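Long-range contact in protein-tyrosine-phosphatase (Chaetomium thermophilum var. thermophilum DSM 1495, PDB 5M43), which is the phosphatase domain of the ribosome-assembly factor Yvh1 and probably dephosphorylates proteins on tyrosine as well as serine or threonine: residues Ile34-Asp39 with Val52-Ile57. Sequence-based numbering, arbitrary orientation.
Sequences ILSVID and VKHLSI
A first torsion of -174° carries the H54 ring away from its own backbone N and along the sheet toward S36, whose OG stands beside its own N and anti to its carbonyl carbon (chi1 -52°). The two meet edge-on: S36 OG lies in the plane of the ring, 2.8 Å from H54 NE2, in a hydrogen bond that either group could donate. S36 OG also bonds H102 NE2, so one hydroxyl links two imidazoles. At the same edge H54 CD2 comes within 3.2 Å of I34 O and rests against I34 CG2. Without the ring, as with an alanine here, S36 OG would probably be left with H102 as its remaining imidazole partner and the flank of I34 would lose its cover.

The two backbones run parallel, with I34 opposite H54, L35 opposite L55 and S36 opposite S56. I34 N gives to K53 O, L55 N to I34 O, S36 N to L55 O (2.8 Å) and I57 N to S36 O. These are neighbouring strands of the central sheet of the dual-specificity phosphatase domain, joined through helix 47-50 as a beta-alpha-beta unit; strand 53-56 forms one edge of the sheet, and strand 99-102 flanks 33-36 on its far side.

On the other face L35 and L55 run alongside each other in the same direction, L35 CD1 3.8 Å from L55 CD2, and both pack on F77 of helix 71-83. Next along the chain, an inverse gamma turn centred on V37 swings the backbone round and presents I38 O to S56 OG at 2.7 Å; the hydroxyl approaches tilted 24° from the carbonyl plane. A water donates to both S56 OG and D39 OD2, the latter at 2.7 Å, tying the exposed carboxylate to S56.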
ATOM      1  N   ILE A  34      -1.192   0.770 -10.442  1.00 23.89           N
ATOM      2  CA  ILE A  34      -1.271  -0.488  -9.701  1.00 22.39           C
ATOM      3  C   ILE A  34       0.116  -0.809  -9.149  1.00 22.26           C
ATOM      4  O   ILE A  34       1.089  -0.902  -9.916  1.00 23.51           O
ATOM      5  CB  ILE A  34      -1.770  -1.648 -10.578  1.00 23.42           C
ATOM      6  CG1 ILE A  34      -3.230  -1.370 -11.041  1.00 23.59           C
ATOM      7  CG2 ILE A  34      -1.658  -3.003  -9.825  1.00 23.25           C
ATOM      8  CD1 ILE A  34      -3.802  -2.465 -11.893  1.00 24.42           C
ATOM      9  N   LEU A  35       0.208  -0.955  -7.821  1.00 20.12           N
ATOM     10  CA  LEU A  35       1.403  -1.503  -7.164  1.00 20.43           C
ATOM     11  C   LEU A  35       1.098  -2.943  -6.785  1.00 22.46           C
ATOM     12  O   LEU A  35       0.223  -3.192  -5.945  1.00 22.03           O
ATOM     13  CB  LEU A  35       1.729  -0.663  -5.929  1.00 20.81           C
ATOM     14  CG  LEU A  35       2.859  -1.238  -5.061  1.00 23.70           C
ATOM     15  CD1 LEU A  35       4.172  -1.324  -5.862  1.00 24.55           C
ATOM     16  CD2 LEU A  35       3.059  -0.399  -3.801  1.00 23.95           C
ATOM     17  N   SER A  36       1.814  -3.883  -7.413  1.00 22.45           N
ATOM     18  CA  SER A  36       1.725  -5.302  -7.078  1.00 24.46           C
ATOM     19  C   SER A  36       2.820  -5.617  -6.068  1.00 20.74           C
ATOM     20  O   SER A  36       4.009  -5.664  -6.415  1.00 23.70           O
ATOM     21  CB  SER A  36       1.857  -6.184  -8.323  1.00 25.47           C
ATOM     22  OG  SER A  36       0.950  -5.778  -9.353  1.00 25.50           O
ATOM     23  N   VAL A  37       2.427  -5.896  -4.825  1.00 21.10           N
ATOM     24  CA  VAL A  37       3.411  -6.320  -3.829  1.00 22.03           C
ATOM     25  C   VAL A  37       3.436  -7.840  -3.935  1.00 25.58           C
ATOM     26  O   VAL A  37       2.995  -8.542  -3.019  1.00 24.05           O
ATOM     27  CB  VAL A  37       3.049  -5.840  -2.419  1.00 20.81           C
ATOM     28  CG1 VAL A  37       4.215  -6.024  -1.455  1.00 21.94           C
ATOM     29  CG2 VAL A  37       2.677  -4.294  -2.434  1.00 21.25           C
ATOM     30  N   ILE A  38       3.749  -8.311  -5.139  1.00 25.17           N
ATOM     31  CA  ILE A  38       3.818  -9.708  -5.513  1.00 24.93           C
ATOM     32  C   ILE A  38       4.256  -9.710  -6.947  1.00 26.23           C
ATOM     33  O   ILE A  38       4.076  -8.750  -7.614  1.00 26.69           O
ATOM     34  CB  ILE A  38       2.416 -10.349  -5.349  1.00 23.48           C
ATOM     35  CG1 ILE A  38       2.434 -11.836  -5.657  1.00 25.42           C
ATOM     36  CG2 ILE A  38       1.395  -9.688  -6.237  1.00 26.86           C
ATOM     37  CD1 ILE A  38       1.144 -12.485  -5.259  1.00 26.07           C
ATOM     38  N   ASP A  39       4.858 -10.789  -7.404  1.00 28.30           N
ATOM     39  CA  ASP A  39       5.170 -10.828  -8.808  1.00 29.19           C
ATOM     40  C   ASP A  39       3.866 -10.828  -9.581  1.00 29.62           C
ATOM     41  O   ASP A  39       2.977 -11.628  -9.285  1.00 29.97           O
ATOM     42  CB  ASP A  39       5.978 -12.092  -9.129  1.00 31.71           C
ATOM     43  CG  ASP A  39       6.391 -12.155 -10.584  1.00 40.75           C
ATOM     44  OD1 ASP A  39       6.187 -13.243 -11.213  1.00 45.17           O
ATOM     45  OD2 ASP A  39       6.966 -11.161 -11.076  1.00 38.35           O
ATOM     46  N   VAL A  52      -2.270   1.734 -17.642  0.54 33.32           N
ATOM     47  CA  VAL A  52      -2.037   1.875 -16.210  0.54 30.52           C
ATOM     48  C   VAL A  52      -0.540   1.922 -15.949  0.54 32.07           C
ATOM     49  O   VAL A  52       0.268   1.346 -16.690  0.54 32.64           O
ATOM     50  CB  VAL A  52      -2.717   0.748 -15.407  0.54 29.99           C
ATOM     51  CG1 VAL A  52      -4.221   0.714 -15.743  0.54 31.43           C
ATOM     52  CG2 VAL A  52      -2.034  -0.572 -15.671  0.54 29.72           C
ATOM     53  N   LYS A  53      -0.168   2.663 -14.910  1.00 29.57           N
ATOM     54  CA  LYS A  53       1.217   2.752 -14.450  1.00 31.80           C
ATOM     55  C   LYS A  53       1.412   1.613 -13.452  1.00 31.19           C
ATOM     56  O   LYS A  53       0.681   1.535 -12.460  1.00 28.48           O
ATOM     57  CB  LYS A  53       1.467   4.124 -13.819  1.00 33.84           C
ATOM     58  CG  LYS A  53       2.904   4.354 -13.329  1.00 40.61           C
ATOM     59  CD  LYS A  53       3.826   4.615 -14.477  1.00 48.09           C
ATOM     60  CE  LYS A  53       5.193   5.089 -13.969  1.00 50.80           C
ATOM     61  NZ  LYS A  53       6.232   5.003 -15.058  1.00 56.10           N
ATOM     62  N   HIS A  54       2.345   0.701 -13.729  1.00 30.35           N
ATOM     63  CA  HIS A  54       2.459  -0.536 -12.971  1.00 27.08           C
ATOM     64  C   HIS A  54       3.852  -0.718 -12.374  1.00 30.06           C
ATOM     65  O   HIS A  54       4.846  -0.530 -13.075  1.00 32.75           O
ATOM     66  CB  HIS A  54       2.145  -1.725 -13.875  1.00 30.99           C
ATOM     67  CG  HIS A  54       2.091  -3.024 -13.151  1.00 31.90           C
ATOM     68  ND1 HIS A  54       2.696  -4.165 -13.620  1.00 33.30           N
ATOM     69  CD2 HIS A  54       1.529  -3.352 -11.962  1.00 28.19           C
ATOM     70  CE1 HIS A  54       2.509  -5.143 -12.754  1.00 31.98           C
ATOM     71  NE2 HIS A  54       1.789  -4.678 -11.745  1.00 28.78           N
ATOM     72  N   LEU A  55       3.918  -1.113 -11.099  1.00 24.78           N
ATOM     73  CA  LEU A  55       5.155  -1.552 -10.464  1.00 27.82           C
ATOM     74  C   LEU A  55       4.877  -2.868  -9.758  1.00 28.24           C
ATOM     75  O   LEU A  55       3.910  -2.952  -8.993  1.00 26.74           O
ATOM     76  CB  LEU A  55       5.672  -0.508  -9.465  1.00 27.45           C
ATOM     77  CG  LEU A  55       6.881  -0.932  -8.615  1.00 30.68           C
ATOM     78  CD1 LEU A  55       8.082  -1.153  -9.527  1.00 30.73           C
ATOM     79  CD2 LEU A  55       7.246   0.144  -7.544  1.00 32.05           C
ATOM     80  N   SER A  56       5.686  -3.889 -10.038  1.00 27.77           N
ATOM     81  CA  SER A  56       5.610  -5.175  -9.338  1.00 27.31           C
ATOM     82  C   SER A  56       6.901  -5.474  -8.589  1.00 30.27           C
ATOM     83  O   SER A  56       8.022  -5.346  -9.128  1.00 32.93           O
ATOM     84  CB  SER A  56       5.260  -6.332 -10.295  1.00 27.78           C
ATOM     85  OG  SER A  56       5.470  -7.593  -9.658  1.00 30.55           O
ATOM     86  N   ILE A  57       6.746  -5.892  -7.343  1.00 28.30           N
ATOM     87  CA  ILE A  57       7.851  -6.306  -6.498  1.00 30.51           C
ATOM     88  C   ILE A  57       7.672  -7.776  -6.169  1.00 29.40           C
ATOM     89  O   ILE A  57       6.624  -8.172  -5.638  1.00 28.42           O
ATOM     90  CB  ILE A  57       7.889  -5.463  -5.222  1.00 32.60           C
ATOM     91  CG1 ILE A  57       8.230  -4.013  -5.595  1.00 36.15           C
ATOM     92  CG2 ILE A  57       8.964  -5.985  -4.242  1.00 32.25           C
ATOM     93  CD1 ILE A  57       7.957  -3.067  -4.448  1.00 35.25           C
TER
HETATM   94  O   HOH W   1       8.036  -8.947  -9.995  1.00 39.51           O